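Local coordinates for putative lipoprotein (Bacteroides fragilis, PDB 3NQI) that is of unknown function but, as a putative lipoprotein, is probably tethered to the bacterial cell envelope through a lipid, at residues V43-D57 / I69-D81. Residues are numbered along the deposited sequence; the frame is centred on the assembly and turned at random.
With CD (cadmium ion), chain F.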
loop_
_atom_site.group_PDB
_atom_site.type_symbol
_atom_site.label_atom_id
_atom_site.label_comp_id
_atom_site.label_asym_id
_atom_site.label_seq_id
_atom_site.Cartn_x
_atom_site.Cartn_y
_atom_site.Cartn_z
ATOM N N VAL A 43 9.694 -10.550 17.940
ATOM C CA VAL A 43 9.400 -9.838 16.680
ATOM C C VAL A 43 10.362 -8.693 16.558
ATOM O O VAL A 43 10.500 -7.896 17.484
ATOM C CB VAL A 43 7.960 -9.366 16.689
ATOM C CG1 VAL A 43 7.640 -8.451 15.490
ATOM C CG2 VAL A 43 7.044 -10.612 16.745
ATOM N N THR A 44 11.081 -8.637 15.448
ATOM C CA THR A 44 12.048 -7.579 15.222
ATOM C C THR A 44 11.730 -6.681 14.006
ATOM O O THR A 44 12.544 -5.841 13.604
ATOM C CB THR A 44 13.460 -8.189 15.045
ATOM O OG1 THR A 44 13.400 -9.176 14.014
ATOM C CG2 THR A 44 13.953 -8.844 16.380
ATOM N N LEU A 45 10.565 -6.847 13.421
ATOM C CA LEU A 45 10.130 -6.012 12.257
ATOM C C LEU A 45 10.235 -4.498 12.489
ATOM O O LEU A 45 9.685 -3.979 13.473
ATOM C CB LEU A 45 8.691 -6.345 11.943
ATOM C CG LEU A 45 7.993 -5.546 10.841
ATOM C CD1 LEU A 45 8.599 -5.869 9.442
ATOM C CD2 LEU A 45 6.499 -5.841 10.949
ATOM N N ASN A 46 10.979 -3.805 11.623
ATOM C CA ASN A 46 11.087 -2.347 11.662
ATOM C C ASN A 46 10.211 -1.766 10.524
ATOM O O ASN A 46 10.678 -1.614 9.406
ATOM C CB ASN A 46 12.548 -1.910 11.480
ATOM C CG ASN A 46 12.795 -0.461 11.897
ATOM O OD1 ASN A 46 11.895 0.232 12.368
ATOM N ND2 ASN A 46 14.027 -0.009 11.734
ATOM N N ALA A 47 8.941 -1.534 10.797
ATOM C CA ALA A 47 8.038 -1.005 9.780
ATOM C C ALA A 47 7.035 -0.182 10.536
ATOM O O ALA A 47 6.908 -0.323 11.747
ATOM C CB ALA A 47 7.355 -2.155 9.015
ATOM N N ARG A 48 6.327 0.670 9.824
ATOM C CA ARG A 48 5.256 1.456 10.406
ATOM C C ARG A 48 3.980 0.669 10.248
ATOM O O ARG A 48 3.122 0.667 11.147
ATOM C CB ARG A 48 5.184 2.824 9.724
ATOM C CG ARG A 48 4.583 3.922 10.612
ATOM C CD ARG A 48 4.286 5.231 9.886
ATOM N NE ARG A 48 3.359 4.996 8.799
ATOM C CZ ARG A 48 2.034 4.813 8.900
ATOM N NH1 ARG A 48 1.371 4.869 10.058
ATOM N NH2 ARG A 48 1.359 4.566 7.794
HETATM N N MSE A 49 3.852 -0.054 9.118
HETATM C CA MSE A 49 2.677 -0.881 8.835
HETATM C C MSE A 49 3.064 -2.285 8.353
HETATM O O MSE A 49 4.074 -2.438 7.750
HETATM C CB MSE A 49 1.836 -0.219 7.737
HETATM C CG MSE A 49 1.239 1.138 8.070
HETATM SE SE MSE A 49 -0.385 0.935 9.176
HETATM C CE MSE A 49 -1.664 -0.495 8.411
ATOM N N ALA A 50 2.223 -3.314 8.564
ATOM C CA ALA A 50 2.605 -4.693 8.243
ATOM C C ALA A 50 1.429 -5.533 7.799
ATOM O O ALA A 50 0.319 -5.121 7.987
ATOM C CB ALA A 50 3.281 -5.420 9.516
ATOM N N TYR A 51 1.708 -6.624 7.113
ATOM C CA TYR A 51 0.751 -7.708 6.885
ATOM C C TYR A 51 1.140 -8.898 7.793
ATOM O O TYR A 51 2.278 -9.388 7.755
ATOM C CB TYR A 51 0.773 -8.111 5.413
ATOM C CG TYR A 51 -0.208 -9.193 5.065
ATOM C CD1 TYR A 51 -1.540 -8.896 4.859
ATOM C CD2 TYR A 51 0.209 -10.527 4.940
ATOM C CE1 TYR A 51 -2.469 -9.898 4.526
ATOM C CE2 TYR A 51 -0.707 -11.530 4.595
ATOM C CZ TYR A 51 -2.032 -11.197 4.383
ATOM O OH TYR A 51 -2.948 -12.171 4.075
ATOM N N ILE A 52 0.217 -9.373 8.610
ATOM C CA ILE A 52 0.495 -10.520 9.472
ATOM C C ILE A 52 -0.499 -11.626 9.219
ATOM O O ILE A 52 -1.575 -11.379 8.706
ATOM C CB ILE A 52 0.507 -10.166 10.984
ATOM C CG1 ILE A 52 -0.850 -9.693 11.501
ATOM C CG2 ILE A 52 1.634 -9.112 11.290
ATOM C CD1 ILE A 52 -0.806 -9.402 13.031
ATOM N N TYR A 53 -0.084 -12.821 9.591
ATOM C CA TYR A 53 -0.854 -14.014 9.543
ATOM C C TYR A 53 -0.753 -14.590 10.956
ATOM O O TYR A 53 0.333 -14.881 11.462
ATOM C CB TYR A 53 -0.276 -14.919 8.436
ATOM C CG TYR A 53 -0.898 -16.278 8.398
ATOM C CD1 TYR A 53 -2.228 -16.462 8.772
ATOM C CD2 TYR A 53 -0.155 -17.405 8.026
ATOM C CE1 TYR A 53 -2.800 -17.693 8.766
ATOM C CE2 TYR A 53 -0.735 -18.670 8.021
ATOM C CZ TYR A 53 -2.058 -18.797 8.401
ATOM O OH TYR A 53 -2.688 -20.012 8.420
ATOM N N CYS A 54 -1.886 -14.744 11.617
ATOM C CA CYS A 54 -1.846 -15.056 13.013
ATOM C C CYS A 54 -2.988 -15.949 13.500
ATOM O O CYS A 54 -3.972 -16.230 12.777
ATOM C CB CYS A 54 -1.804 -13.750 13.827
ATOM S SG CYS A 54 -3.377 -12.822 13.901
ATOM N N GLN A 55 -2.820 -16.429 14.727
ATOM C CA GLN A 55 -3.930 -17.065 15.428
ATOM C C GLN A 55 -4.098 -16.497 16.841
ATOM O O GLN A 55 -3.143 -16.015 17.458
ATOM C CB GLN A 55 -3.848 -18.602 15.365
ATOM C CG GLN A 55 -2.938 -19.315 16.316
ATOM C CD GLN A 55 -3.009 -20.829 16.149
ATOM O OE1 GLN A 55 -3.535 -21.341 15.161
ATOM N NE2 GLN A 55 -2.485 -21.544 17.122
ATOM N N VAL A 56 -5.340 -16.508 17.323
ATOM C CA VAL A 56 -5.663 -16.013 18.653
ATOM C C VAL A 56 -5.331 -17.124 19.640
ATOM O O VAL A 56 -5.678 -18.292 19.417
ATOM C CB VAL A 56 -7.163 -15.607 18.765
ATOM C CG1 VAL A 56 -7.487 -15.208 20.188
ATOM C CG2 VAL A 56 -7.475 -14.472 17.790
ATOM N N ASP A 57 -4.627 -16.773 20.716
ATOM C CA ASP A 57 -4.256 -17.751 21.730
ATOM C C ASP A 57 -5.491 -18.115 22.553
ATOM O O ASP A 57 -6.394 -17.298 22.714
ATOM C CB ASP A 57 -3.157 -17.204 22.651
ATOM C CG ASP A 57 -1.851 -16.983 21.937
ATOM O OD1 ASP A 57 -1.700 -17.483 20.801
ATOM O OD2 ASP A 57 -0.967 -16.314 22.520
ATOM N N ILE A 69 -5.540 -8.385 22.603
ATOM C CA ILE A 69 -5.690 -9.811 22.382
ATOM C C ILE A 69 -4.282 -10.382 22.217
ATOM O O ILE A 69 -3.459 -9.812 21.496
ATOM C CB ILE A 69 -6.553 -10.086 21.103
ATOM C CG1 ILE A 69 -7.997 -9.603 21.312
ATOM C CG2 ILE A 69 -6.583 -11.569 20.764
ATOM C CD1 ILE A 69 -8.902 -9.751 20.077
ATOM N N LYS A 70 -4.004 -11.490 22.890
ATOM C CA LYS A 70 -2.717 -12.169 22.741
ATOM C C LYS A 70 -2.760 -13.042 21.488
ATOM O O LYS A 70 -3.719 -13.800 21.300
ATOM C CB LYS A 70 -2.425 -13.068 23.943
ATOM C CG LYS A 70 -2.475 -12.356 25.272
ATOM C CD LYS A 70 -1.107 -12.080 25.853
ATOM C CE LYS A 70 -1.234 -11.919 27.362
ATOM N NZ LYS A 70 0.039 -11.481 27.981
ATOM N N ILE A 71 -1.746 -12.944 20.633
ATOM C CA ILE A 71 -1.721 -13.736 19.403
ATOM C C ILE A 71 -0.421 -14.526 19.223
ATOM O O ILE A 71 0.603 -14.209 19.788
ATOM C CB ILE A 71 -1.938 -12.867 18.119
ATOM C CG1 ILE A 71 -0.885 -11.769 18.003
ATOM C CG2 ILE A 71 -3.331 -12.229 18.115
ATOM C CD1 ILE A 71 -0.692 -11.223 16.583
ATOM N N THR A 72 -0.500 -15.555 18.400
ATOM C CA THR A 72 0.669 -16.266 17.918
ATOM C C THR A 72 0.787 -15.992 16.421
ATOM O O THR A 72 -0.110 -16.305 15.662
ATOM C CB THR A 72 0.515 -17.786 18.224
ATOM O OG1 THR A 72 0.504 -17.958 19.643
ATOM C CG2 THR A 72 1.662 -18.619 17.606
ATOM N N LEU A 73 1.901 -15.385 16.003
ATOM C CA LEU A 73 2.177 -15.193 14.603
ATOM C C LEU A 73 2.468 -16.548 13.993
ATOM O O LEU A 73 3.209 -17.363 14.575
ATOM C CB LEU A 73 3.364 -14.237 14.404
ATOM C CG LEU A 73 3.036 -12.808 14.872
ATOM C CD1 LEU A 73 4.281 -11.995 15.187
ATOM C CD2 LEU A 73 2.175 -12.076 13.793
ATOM N N LEU A 74 1.866 -16.790 12.832
ATOM C CA LEU A 74 2.047 -18.028 12.081
ATOM C C LEU A 74 3.034 -17.896 10.884
ATOM O O LEU A 74 3.320 -18.876 10.189
ATOM C CB LEU A 74 0.671 -18.516 11.632
ATOM C CG LEU A 74 -0.269 -18.969 12.766
ATOM C CD1 LEU A 74 -1.668 -19.321 12.217
ATOM C CD2 LEU A 74 0.284 -20.164 13.551
ATOM N N ALA A 75 3.548 -16.693 10.632
ATOM C CA ALA A 75 4.527 -16.487 9.574
ATOM C C ALA A 75 5.314 -15.297 10.003
ATOM O O ALA A 75 4.860 -14.549 10.858
ATOM C CB ALA A 75 3.852 -16.199 8.249
ATOM N N ASP A 76 6.484 -15.103 9.405
ATOM C CA ASP A 76 7.260 -13.901 9.697
ATOM C C ASP A 76 6.501 -12.631 9.250
ATOM O O ASP A 76 6.132 -12.504 8.088
ATOM C CB ASP A 76 8.627 -13.995 9.042
ATOM C CG ASP A 76 9.563 -12.865 9.459
ATOM O OD1 ASP A 76 9.517 -12.305 10.617
ATOM O OD2 ASP A 76 10.424 -12.590 8.598
ATOM N N PRO A 77 6.281 -11.680 10.161
ATOM C CA PRO A 77 5.521 -10.492 9.748
ATOM C C PRO A 77 6.171 -9.787 8.561
ATOM O O PRO A 77 7.381 -9.783 8.434
ATOM C CB PRO A 77 5.554 -9.594 11.000
ATOM C CG PRO A 77 5.802 -10.492 12.126
ATOM C CD PRO A 77 6.555 -11.681 11.605
ATOM N N THR A 78 5.379 -9.232 7.663
ATOM C CA THR A 78 5.942 -8.535 6.495
ATOM C C THR A 78 5.692 -7.032 6.535
ATOM O O THR A 78 4.576 -6.590 6.582
ATOM C CB THR A 78 5.315 -9.057 5.226
ATOM O OG1 THR A 78 5.392 -10.463 5.249
ATOM C CG2 THR A 78 6.033 -8.475 3.949
ATOM N N GLY A 79 6.719 -6.215 6.386
ATOM C CA GLY A 79 6.478 -4.800 6.344
ATOM C C GLY A 79 5.889 -4.406 5.000
ATOM O O GLY A 79 6.256 -4.958 3.978
ATOM N N ILE A 80 4.975 -3.441 4.982
ATOM C CA ILE A 80 4.377 -3.041 3.705
ATOM C C ILE A 80 4.370 -1.525 3.454
ATOM O O ILE A 80 3.540 -1.009 2.707
ATOM C CB ILE A 80 2.901 -3.523 3.720
ATOM C CG1 ILE A 80 2.153 -2.865 4.855
ATOM C CG2 ILE A 80 2.801 -5.046 3.720
ATOM C CD1 ILE A 80 0.622 -3.200 4.819
ATOM N N ASP A 81 5.272 -0.804 4.108
ATOM C CA ASP A 81 5.369 0.644 3.955
ATOM C C ASP A 81 5.729 1.030 2.529
ATOM O O ASP A 81 6.628 0.444 1.928
ATOM C CB ASP A 81 6.426 1.237 4.909
ATOM C CG ASP A 81 6.065 1.047 6.375
ATOM O OD1 ASP A 81 4.905 1.111 6.741
ATOM O OD2 ASP A 81 6.959 0.827 7.165
HETATM CD CD CD F . 10.902 -10.645 11.031
HETATM O O HOH W 1 12.206 -9.015 11.197
HETATM O O HOH W 2 3.031 3.177 6.002
HETATM O O HOH W 3 3.454 -11.905 7.093
HETATM O O HOH W 4 2.863 -12.702 10.011
HETATM O O HOH W 5 12.245 -11.049 9.144
HETATM O O HOH W 6 9.698 -9.031 9.540
HETATM O O HOH W 7 12.663 -12.103 11.996
#
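Ile-52 and Leu-73 meet at about a right angle, Leu-73 CD2 lying 3.8 Å from Ile-52 CB, at the centre of a beta hairpin of strands 49-56 and 68-73, in which strand 49-56 also pairs with the start of strand 78-87. Backbone bonds mark both pairings: Thr-72 N to Gln-55 O (2.8 Å) and Tyr-51 N to Thr-78 O (2.9 Å). Ile-52 CG1 sits between its backbone N and carbonyl carbon (chi1 64°), bringing CD1 to Ile-71 CD1. Phe-27 of strand 24-28 packs against both Ile-52 and Leu-73. Three residue steps from Tyr-51 to Cys-54 face five from Leu-73 to Thr-78, residues 74-77 making the detour. There Leu-74 lays CB over a face of the Tyr-53 ring, a CH-pi contact 4.0 Å from the centroid, while Ala-75 CB stands at the ring edge. Water 4 joins Tyr-53 N to Ala-75 O, and Asp-76 OD1 binds a cadmium ion at 2.2 Å. At the far end, Asp-81 grips two successive amides: OD2 takes Arg-48 N through its syn lone pair (2.7 Å, 175° at hydrogen), OD1 takes Met-49 N less straight, at 133°. At the opposite end, Thr-72 OG1 donates to Asp-57 OD1 on its syn side, a short 2.5 Å.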